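Local coordinates for cycloalternan-forming enzyme (Listeria monocytogenes serovar 1/2a, PDB 5F7U), which belongs to glycoside hydrolase family 31 and combines a TIM-barrel domain with a galactose mutarotase-like N-terminal domain and a family 6 carbohydrate-binding module, at residues A[254-260]-A[615-620]; A[621-627]-A[717-721]; A[964-970]-A[1052-1057]. The protein carries 1 engineered substitution. All blocks are in the same frame, centred on the assembly; numbering follows the deposited sequence.

Contact 1 (A[254-260]-A[615-620]); sequences GERYDTI and KAGLSA
Tyr257 lays one face of its ring over the methyl of Ala616, whose CB sits 3.9 Å from the centroid of the Tyr257 ring and 16° off its normal, a CH-pi contact. Alanine suits the place because its small methyl can sit under the ring close to the helix backbone; the phenol OH reaches on to Ser600 O. Glu255 approaches the same methyl from another direction. Its chain leaves the backbone with CG opposite N (chi1 179°) and runs extended alongside the helix, Glu255 CG 3.6 Å from Ala616 CB, while Trp628 NE1 holds the carboxylate. Ser619 points its hydroxyl at the loop backbone, and Arg256 N donates to Ser619 OG over 2.8 Å, nearly straight at 166°. The hydroxyl's own proton can choose between two carbonyls of the preceding turn, Lys615 O and Ala616 O. Serine fits because it can accept from the loop and still donate into its own helix. Lys615 stretches its aliphatic chain across the loop carbonyls, and Lys615 NZ donates to Asp258 O at 3.2 Å, from well above the carbonyl plane. A water accepts from the same NZ and donates to Tyr257 O. Ile260, a branched apolar residue in a buried place, packs on the same lysine, its CG2 3.8 Å from Lys615 CA and 4.0 Å from Leu618 CB. The helix belongs to the (beta/alpha)8 barrel, between its sixth and seventh strands, and the loop to the mutarotase-like domain: an interdomain seam of a family 31 glycoside hydrolase.

Contact 2 (A[621-627]-A[717-721]); sequences STSGVSY and KSMMR
Ser621 and Ser718 exchange hydrogen bonds with the opposing backbone: Ser621 OG, standing opposite its backbone N (chi1 167°) and thereby turned to Met720 O, donates to it at 2.6 Å, and Ser718 OG donates to Ser621 O at 2.8 Å. Next along, Met719 N gives its hydrogen to Ser626 OG (2.9 Å, 152°), which also bonds to Thr712 OG1. Serines suit all three places, since a short hydroxyl can pair with a buried peptide group without holding the chains apart. Gly624 N reaches Ser621 O from the opposite face of its carbonyl plane, part of a Schellman motif ending helix 607-622 of the TIM barrel; Gly624 is the C-prime residue, at a positive phi that glycine readily adopts. Segment 717-721 leads into strand 720-721 of the C-terminal domain region, so the contact joins barrel to that domain. A water accepts from Met720 N and probably donates to Ser626 O. Arg721 folds back, its NH2 meeting Ser718 O in the guanidinium plane, with Lys717 CE over the group's centre; Asp726 and Asp744 respectively meet their charges. Farther out, the flexible Met719 thioether crosses the Tyr627 ring obliquely, Met719 SD 3.7 Å from Tyr627 CD1, a Met-aromatic contact.

Contact 3 (A[964-970]-A[1052-1057]); sequences GFVAGFD and AGINFD. With MG (magnesium ion), chain G; GLC (alpha-D-glucopyranose), chain D; GLC (alpha-D-glucopyranose), chain B.
Asn1055 has CG beside its backbone N and anti to the carbonyl carbon (chi1 -67°), while Phe965 places its ring between the backbone N and carbonyl carbon (chi1 51°), and these two turns bring amide and ring together on one side of the strand pair. Phe965 CE1 comes 3.5 Å from Asn1055 CG, the two planes 28° apart, so the ring flanks an amide that is busy at both ends. Asn1055 OD1 accepts from O4 of the alpha-D-glucopyranose of chain D at 2.7 Å and also from Gly968 N, and Asn1055 ND2 donates to O3 of that sugar at 2.8 Å. Asparagine, with donor and acceptor side by side, is well matched to two neighbouring sugar hydroxyls. At the alpha-D-glucopyranose of chain B, Gly1053 N makes a nearly straight bond to O6 (2.8 Å), and the lack of a side chain on Gly1053 leaves room for the ring. The backbones run antiparallel, Val966 and Phe1056 forming a hydrogen-bonded pair in which Phe1056 N meets Val966 O at 2.8 Å. On the other side of the pair, Phe969 lies alongside Ile1054 and Phe1056, with Phe969 CE2 4.0 Å from Phe1056 CD2. Past Phe965 the strands reach a magnesium ion, bound at 2.2 Å by both Gly964 O and Asp1057 OD1 and further by Glu942, Glu944 and Thr961; Asp1057 OD2 makes a salt bridge to Arg994. A glycan site at one end of a strand pair and a metal at the other fit the beta-sandwich of a family 6 carbohydrate-binding module.

Contacts 1 and 2 are consecutive uses of helix 607-622, with centres 11 Å apart. The mutarotase-like domain meets the body of the helix, and a segment of the C-terminal domain region meets its end. They also touch directly: Gly254 N lies 2.8 Å from Ser623 OG, a probable hydrogen bond, and Met720 CE packs 3.8 Å from Gly617 C. In contact 1 the Tyr257 side chain lies about 9 Å from a bound alpha-D-glucopyranose. Contact 3 is remote, its centre about 48 Å from that of contact 1 and 47 Å from that of contact 2, and its sugar units belong to a separate glycan site on the binding module.

Contact 1 (A[254-260]-A[615-620])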
loop_
_atom_site.group_PDB
_atom_site.type_symbol
_atom_site.label_atom_id
_atom_site.label_comp_id
_atom_site.label_asym_id
_atom_site.label_seq_id
_atom_site.Cartn_x
_atom_site.Cartn_y
_atom_site.Cartn_z
ATOM N N GLY A 254 -8.693 -1.971 0.572
ATOM C CA GLY A 254 -8.191 -0.659 0.171
ATOM C C GLY A 254 -7.176 -0.126 1.158
ATOM O O GLY A 254 -6.360 -0.885 1.696
ATOM N N GLU A 255 -7.193 1.184 1.354
ATOM C CA GLU A 255 -6.224 1.860 2.207
ATOM C C GLU A 255 -6.942 2.178 3.530
ATOM O O GLU A 255 -7.942 2.910 3.545
ATOM C CB GLU A 255 -5.739 3.115 1.497
ATOM C CG GLU A 255 -4.734 3.918 2.310
ATOM C CD GLU A 255 -4.295 5.164 1.568
ATOM O OE1 GLU A 255 -5.164 5.762 0.887
ATOM O OE2 GLU A 255 -3.103 5.518 1.659
ATOM N N ARG A 256 -6.477 1.572 4.619
ATOM C CA ARG A 256 -7.177 1.673 5.909
ATOM C C ARG A 256 -6.216 2.189 6.969
ATOM O O ARG A 256 -5.062 1.755 7.025
ATOM C CB ARG A 256 -7.761 0.303 6.303
ATOM C CG ARG A 256 -8.755 -0.271 5.275
ATOM C CD ARG A 256 -10.029 0.564 5.261
ATOM N NE ARG A 256 -10.900 0.279 4.129
ATOM C CZ ARG A 256 -12.107 0.792 3.979
ATOM N NH1 ARG A 256 -12.634 1.585 4.921
ATOM N NH2 ARG A 256 -12.814 0.482 2.902
ATOM N N TYR A 257 -6.701 3.111 7.806
ATOM C CA TYR A 257 -5.838 3.876 8.717
ATOM C C TYR A 257 -5.949 3.429 10.165
ATOM O O TYR A 257 -5.113 3.814 11.018
ATOM C CB TYR A 257 -6.213 5.374 8.618
ATOM C CG TYR A 257 -5.918 5.998 7.270
ATOM C CD1 TYR A 257 -6.751 5.747 6.153
ATOM C CD2 TYR A 257 -4.830 6.856 7.110
ATOM C CE1 TYR A 257 -6.496 6.332 4.908
ATOM C CE2 TYR A 257 -4.555 7.447 5.869
ATOM C CZ TYR A 257 -5.400 7.176 4.779
ATOM O OH TYR A 257 -5.158 7.752 3.564
ATOM N N ASP A 258 -7.009 2.661 10.452
ATOM C CA ASP A 258 -7.339 2.279 11.813
ATOM C C ASP A 258 -6.643 1.009 12.298
ATOM O O ASP A 258 -6.173 0.962 13.443
ATOM C CB ASP A 258 -8.876 2.202 12.019
ATOM C CG ASP A 258 -9.617 1.292 11.010
ATOM O OD1 ASP A 258 -9.053 0.824 9.997
ATOM O OD2 ASP A 258 -10.832 1.043 11.264
ATOM N N THR A 259 -6.592 0.008 11.424
ATOM C CA THR A 259 -6.034 -1.296 11.736
ATOM C C THR A 259 -5.679 -2.005 10.434
ATOM O O THR A 259 -6.279 -1.731 9.405
ATOM C CB THR A 259 -7.010 -2.152 12.569
ATOM O OG1 THR A 259 -6.387 -3.406 12.889
ATOM C CG2 THR A 259 -8.350 -2.361 11.832
ATOM N N ILE A 260 -4.693 -2.886 10.489
ATOM C CA ILE A 260 -4.400 -3.747 9.326
ATOM C C ILE A 260 -5.250 -5.027 9.274
ATOM O O ILE A 260 -5.366 -5.661 8.229
ATOM C CB ILE A 260 -2.883 -4.032 9.144
ATOM C CG1 ILE A 260 -2.278 -4.751 10.351
ATOM C CG2 ILE A 260 -2.151 -2.718 8.839
ATOM C CD1 ILE A 260 -2.294 -6.256 10.265
ATOM N N LYS A 615 -0.177 1.798 8.677
ATOM C CA LYS A 615 -1.354 0.932 8.454
ATOM C C LYS A 615 -1.957 1.129 7.067
ATOM O O LYS A 615 -2.328 0.144 6.366
ATOM C CB LYS A 615 -2.398 1.162 9.552
ATOM C CG LYS A 615 -1.874 0.714 10.924
ATOM C CD LYS A 615 -2.853 1.097 12.024
ATOM C CE LYS A 615 -2.189 1.040 13.385
ATOM N NZ LYS A 615 -3.136 1.465 14.484
ATOM N N ALA A 616 -2.011 2.390 6.642
ATOM C CA ALA A 616 -2.555 2.738 5.332
ATOM C C ALA A 616 -1.715 2.119 4.207
ATOM O O ALA A 616 -2.271 1.569 3.263
ATOM C CB ALA A 616 -2.622 4.255 5.175
ATOM N N GLY A 617 -0.380 2.190 4.319
ATOM C CA GLY A 617 0.498 1.587 3.296
ATOM C C GLY A 617 0.411 0.070 3.257
ATOM O O GLY A 617 0.405 -0.532 2.175
ATOM N N LEU A 618 0.311 -0.547 4.429
ATOM C CA LEU A 618 0.267 -2.003 4.503
ATOM C C LEU A 618 -1.064 -2.572 4.000
ATOM O O LEU A 618 -1.091 -3.591 3.312
ATOM C CB LEU A 618 0.560 -2.498 5.936
ATOM C CG LEU A 618 1.979 -2.187 6.438
ATOM C CD1 LEU A 618 2.153 -2.601 7.905
ATOM C CD2 LEU A 618 3.077 -2.800 5.544
ATOM N N SER A 619 -2.165 -1.921 4.350
ATOM C CA SER A 619 -3.466 -2.336 3.821
ATOM C C SER A 619 -3.567 -2.071 2.295
ATOM O O SER A 619 -4.065 -2.927 1.540
ATOM C CB SER A 619 -4.591 -1.632 4.596
ATOM O OG SER A 619 -4.382 -0.245 4.612
ATOM N N ALA A 620 -3.083 -0.909 1.842
ATOM C CA ALA A 620 -3.089 -0.598 0.404
ATOM C C ALA A 620 -2.295 -1.646 -0.381
ATOM O O ALA A 620 -2.738 -2.095 -1.439
ATOM C CB ALA A 620 -2.564 0.804 0.134
HETATM O O HOH W 1 -4.335 3.937 13.649
#

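Contact 2 (A[621-627]-A[717-721])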
loop_
_atom_site.group_PDB
_atom_site.type_symbol
_atom_site.label_atom_id
_atom_site.label_comp_id
_atom_site.label_asym_id
_atom_site.label_seq_id
_atom_site.Cartn_x
_atom_site.Cartn_y
_atom_site.Cartn_z
ATOM N N SER A 621 -1.152 -2.052 0.178
ATOM C CA SER A 621 -0.313 -3.090 -0.417
ATOM C C SER A 621 -1.058 -4.394 -0.678
ATOM O O SER A 621 -1.004 -4.958 -1.794
ATOM C CB SER A 621 0.867 -3.350 0.520
ATOM O OG SER A 621 1.530 -4.536 0.144
ATOM N N THR A 622 -1.742 -4.890 0.350
ATOM C CA THR A 622 -2.538 -6.120 0.230
ATOM C C THR A 622 -3.632 -5.986 -0.833
ATOM O O THR A 622 -3.960 -6.970 -1.513
ATOM C CB THR A 622 -3.122 -6.502 1.599
ATOM O OG1 THR A 622 -2.027 -6.850 2.454
ATOM C CG2 THR A 622 -4.098 -7.708 1.496
ATOM N N SER A 623 -4.131 -4.755 -1.000
ATOM C CA SER A 623 -5.193 -4.404 -1.937
ATOM C C SER A 623 -4.671 -4.134 -3.355
ATOM O O SER A 623 -5.436 -3.726 -4.218
ATOM C CB SER A 623 -5.969 -3.179 -1.407
ATOM O OG SER A 623 -6.433 -3.424 -0.091
ATOM N N GLY A 624 -3.378 -4.379 -3.584
ATOM C CA GLY A 624 -2.811 -4.270 -4.938
ATOM C C GLY A 624 -2.301 -2.875 -5.279
ATOM O O GLY A 624 -1.897 -2.624 -6.424
ATOM N N VAL A 625 -2.310 -1.968 -4.302
ATOM C CA VAL A 625 -1.790 -0.603 -4.505
ATOM C C VAL A 625 -0.390 -0.591 -3.874
ATOM O O VAL A 625 -0.232 -0.414 -2.665
ATOM C CB VAL A 625 -2.727 0.480 -3.914
ATOM C CG1 VAL A 625 -2.124 1.881 -4.083
ATOM C CG2 VAL A 625 -4.082 0.418 -4.605
ATOM N N SER A 626 0.610 -0.819 -4.719
ATOM C CA SER A 626 1.984 -1.053 -4.280
ATOM C C SER A 626 2.803 0.232 -4.290
ATOM O O SER A 626 3.651 0.423 -3.426
ATOM C CB SER A 626 2.607 -2.074 -5.236
ATOM O OG SER A 626 3.987 -2.316 -4.984
ATOM N N TYR A 627 2.552 1.104 -5.273
ATOM C CA TYR A 627 3.352 2.337 -5.399
ATOM C C TYR A 627 2.741 3.396 -4.508
ATOM O O TYR A 627 2.032 4.305 -4.972
ATOM C CB TYR A 627 3.424 2.815 -6.845
ATOM C CG TYR A 627 4.093 1.849 -7.819
ATOM C CD1 TYR A 627 4.848 0.728 -7.379
ATOM C CD2 TYR A 627 3.957 2.058 -9.193
ATOM C CE1 TYR A 627 5.435 -0.136 -8.308
ATOM C CE2 TYR A 627 4.556 1.217 -10.120
ATOM C CZ TYR A 627 5.287 0.123 -9.682
ATOM O OH TYR A 627 5.851 -0.715 -10.637
ATOM N N LYS A 717 3.355 -8.695 -6.829
ATOM C CA LYS A 717 3.943 -8.671 -5.495
ATOM C C LYS A 717 4.208 -7.225 -5.083
ATOM O O LYS A 717 5.054 -6.555 -5.666
ATOM C CB LYS A 717 5.240 -9.457 -5.453
ATOM C CG LYS A 717 5.766 -9.681 -4.046
ATOM C CD LYS A 717 6.548 -10.968 -4.043
ATOM C CE LYS A 717 7.244 -11.153 -2.735
ATOM N NZ LYS A 717 8.222 -12.243 -2.985
ATOM N N SER A 718 3.478 -6.743 -4.078
ATOM C CA SER A 718 3.673 -5.362 -3.633
ATOM C C SER A 718 5.059 -5.158 -3.048
ATOM O O SER A 718 5.671 -6.100 -2.545
ATOM C CB SER A 718 2.597 -4.979 -2.612
ATOM O OG SER A 718 1.331 -4.985 -3.269
ATOM N N MET A 719 5.547 -3.917 -3.116
ATOM C CA MET A 719 6.899 -3.590 -2.654
ATOM C C MET A 719 7.051 -3.665 -1.136
ATOM O O MET A 719 8.066 -4.155 -0.627
ATOM C CB MET A 719 7.302 -2.209 -3.153
ATOM C CG MET A 719 7.594 -2.221 -4.647
ATOM S SD MET A 719 7.692 -0.559 -5.310
ATOM C CE MET A 719 9.336 -0.105 -4.796
ATOM N N MET A 720 6.032 -3.184 -0.424
ATOM C CA MET A 720 6.070 -3.168 1.031
ATOM C C MET A 720 4.917 -4.017 1.509
ATOM O O MET A 720 3.789 -3.739 1.120
ATOM C CB MET A 720 5.898 -1.725 1.515
ATOM C CG MET A 720 5.853 -1.598 3.024
ATOM S SD MET A 720 5.672 0.103 3.620
ATOM C CE MET A 720 4.149 0.520 2.792
ATOM N N ARG A 721 5.178 -5.049 2.323
ATOM C CA ARG A 721 4.118 -6.009 2.676
ATOM C C ARG A 721 4.047 -6.297 4.172
ATOM O O ARG A 721 5.063 -6.462 4.835
ATOM C CB ARG A 721 4.318 -7.349 1.924
ATOM C CG ARG A 721 4.320 -7.225 0.406
ATOM C CD ARG A 721 4.576 -8.535 -0.356
ATOM N NE ARG A 721 5.774 -9.249 0.122
ATOM C CZ ARG A 721 7.029 -8.821 -0.023
ATOM N NH1 ARG A 721 8.045 -9.543 0.470
ATOM N NH2 ARG A 721 7.285 -7.682 -0.675
HETATM O O HOH W 2 3.811 -1.681 -1.560
#

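Contact 3 (A[964-970]-A[1052-1057])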
loop_
_atom_site.group_PDB
_atom_site.type_symbol
_atom_site.label_atom_id
_atom_site.label_comp_id
_atom_site.label_asym_id
_atom_site.label_seq_id
_atom_site.Cartn_x
_atom_site.Cartn_y
_atom_site.Cartn_z
ATOM N N GLY A 964 34.868 -5.235 17.304
ATOM C CA GLY A 964 35.750 -5.460 18.457
ATOM C C GLY A 964 35.661 -6.878 18.999
ATOM O O GLY A 964 35.580 -7.860 18.232
ATOM N N PHE A 965 35.664 -6.953 20.330
ATOM C CA PHE A 965 35.701 -8.205 21.084
ATOM C C PHE A 965 35.153 -7.979 22.489
ATOM O O PHE A 965 35.077 -6.838 22.956
ATOM C CB PHE A 965 37.137 -8.765 21.147
ATOM C CG PHE A 965 38.175 -7.762 21.600
ATOM C CD1 PHE A 965 38.402 -7.535 22.960
ATOM C CD2 PHE A 965 38.949 -7.059 20.659
ATOM C CE1 PHE A 965 39.376 -6.639 23.380
ATOM C CE2 PHE A 965 39.914 -6.142 21.079
ATOM C CZ PHE A 965 40.126 -5.935 22.439
ATOM N N VAL A 966 34.803 -9.070 23.162
ATOM C CA VAL A 966 34.422 -9.046 24.570
ATOM C C VAL A 966 35.716 -9.123 25.391
ATOM O O VAL A 966 36.537 -10.011 25.158
ATOM C CB VAL A 966 33.451 -10.208 24.882
ATOM C CG1 VAL A 966 33.257 -10.387 26.378
ATOM C CG2 VAL A 966 32.113 -9.944 24.214
ATOM N N ALA A 967 35.902 -8.189 26.328
ATOM C CA ALA A 967 37.199 -8.037 27.027
ATOM C C ALA A 967 37.265 -8.670 28.423
ATOM O O ALA A 967 36.377 -8.431 29.262
ATOM C CB ALA A 967 37.573 -6.563 27.112
ATOM N N GLY A 968 38.326 -9.447 28.679
ATOM C CA GLY A 968 38.604 -9.988 30.032
ATOM C C GLY A 968 37.752 -11.220 30.323
ATOM O O GLY A 968 38.260 -12.349 30.332
ATOM N N PHE A 969 36.460 -10.999 30.592
ATOM C CA PHE A 969 35.488 -12.085 30.685
ATOM C C PHE A 969 35.991 -13.135 31.705
ATOM O O PHE A 969 35.925 -14.349 31.475
ATOM C CB PHE A 969 35.250 -12.614 29.248
ATOM C CG PHE A 969 34.305 -13.781 29.125
ATOM C CD1 PHE A 969 33.218 -13.960 29.990
ATOM C CD2 PHE A 969 34.483 -14.686 28.078
ATOM C CE1 PHE A 969 32.358 -15.046 29.829
ATOM C CE2 PHE A 969 33.622 -15.759 27.908
ATOM C CZ PHE A 969 32.556 -15.940 28.784
ATOM N N ASP A 970 36.472 -12.634 32.848
ATOM C CA ASP A 970 37.333 -13.418 33.738
ATOM C C ASP A 970 36.860 -13.536 35.188
ATOM O O ASP A 970 37.662 -13.793 36.096
ATOM C CB ASP A 970 38.757 -12.867 33.678
ATOM C CG ASP A 970 38.882 -11.469 34.272
ATOM O OD1 ASP A 970 37.917 -10.671 34.201
ATOM O OD2 ASP A 970 39.964 -11.168 34.819
ATOM N N ALA A 1052 41.547 -17.478 34.190
ATOM C CA ALA A 1052 42.279 -16.519 33.351
ATOM C C ALA A 1052 41.421 -15.634 32.465
ATOM O O ALA A 1052 40.312 -16.001 32.066
ATOM C CB ALA A 1052 43.369 -17.207 32.535
ATOM N N GLY A 1053 41.952 -14.447 32.174
ATOM C CA GLY A 1053 41.296 -13.508 31.280
ATOM C C GLY A 1053 41.559 -13.842 29.831
ATOM O O GLY A 1053 42.639 -14.339 29.483
ATOM N N ILE A 1054 40.552 -13.578 28.996
ATOM C CA ILE A 1054 40.664 -13.704 27.546
ATOM C C ILE A 1054 40.009 -12.490 26.894
ATOM O O ILE A 1054 39.187 -11.816 27.519
ATOM C CB ILE A 1054 40.005 -15.006 26.982
ATOM C CG1 ILE A 1054 38.461 -14.960 27.028
ATOM C CG2 ILE A 1054 40.533 -16.241 27.684
ATOM C CD1 ILE A 1054 37.775 -16.074 26.247
ATOM N N ASN A 1055 40.394 -12.202 25.657
ATOM C CA ASN A 1055 39.581 -11.345 24.793
ATOM C C ASN A 1055 38.907 -12.250 23.790
ATOM O O ASN A 1055 39.554 -13.105 23.191
ATOM C CB ASN A 1055 40.426 -10.262 24.128
ATOM C CG ASN A 1055 40.962 -9.263 25.134
ATOM O OD1 ASN A 1055 40.341 -9.031 26.178
ATOM N ND2 ASN A 1055 42.118 -8.670 24.835
ATOM N N PHE A 1056 37.596 -12.088 23.642
ATOM C CA PHE A 1056 36.774 -13.050 22.892
ATOM C C PHE A 1056 36.234 -12.359 21.635
ATOM O O PHE A 1056 35.379 -11.484 21.719
ATOM C CB PHE A 1056 35.684 -13.565 23.847
ATOM C CG PHE A 1056 34.781 -14.656 23.292
ATOM C CD1 PHE A 1056 35.074 -15.373 22.123
ATOM C CD2 PHE A 1056 33.632 -14.996 24.012
ATOM C CE1 PHE A 1056 34.204 -16.381 21.670
ATOM C CE2 PHE A 1056 32.766 -15.991 23.570
ATOM C CZ PHE A 1056 33.058 -16.700 22.404
ATOM N N ASP A 1057 36.772 -12.735 20.476
ATOM C CA ASP A 1057 36.451 -12.060 19.214
ATOM C C ASP A 1057 35.113 -12.497 18.595
ATOM O O ASP A 1057 34.233 -11.677 18.336
ATOM C CB ASP A 1057 37.576 -12.262 18.190
ATOM C CG ASP A 1057 37.372 -11.434 16.921
ATOM O OD1 ASP A 1057 36.534 -10.485 16.908
ATOM O OD2 ASP A 1057 38.058 -11.756 15.934
HETATM MG MG MG G . 34.601 -9.415 17.012
HETATM C C1 GLC D . 45.153 -6.752 29.425
HETATM C C2 GLC D . 44.670 -6.598 27.976
HETATM C C3 GLC D . 43.138 -6.654 27.885
HETATM C C4 GLC D . 42.575 -7.904 28.565
HETATM C C5 GLC D . 43.075 -7.921 30.013
HETATM C C6 GLC D . 42.581 -9.118 30.805
HETATM O O1 GLC D . 44.911 -5.555 30.196
HETATM O O2 GLC D . 45.127 -5.365 27.415
HETATM O O3 GLC D . 42.752 -6.580 26.515
HETATM O O4 GLC D . 41.140 -7.889 28.512
HETATM O O5 GLC D . 44.521 -7.897 30.042
HETATM O O6 GLC D . 43.091 -8.968 32.132
HETATM C C1 GLC B . 42.630 -10.013 33.010
HETATM C C2 GLC B . 42.893 -9.625 34.470
HETATM C C3 GLC B . 44.401 -9.646 34.776
HETATM C C4 GLC B . 45.041 -10.985 34.377
HETATM C C5 GLC B . 44.641 -11.408 32.951
HETATM C C6 GLC B . 45.042 -12.841 32.612
HETATM O O2 GLC B . 42.316 -8.342 34.728
HETATM O O3 GLC B . 44.626 -9.379 36.166
HETATM O O4 GLC B . 46.468 -10.901 34.463
HETATM O O5 GLC B . 43.217 -11.296 32.765
HETATM O O6 GLC B . 44.357 -13.768 33.459
#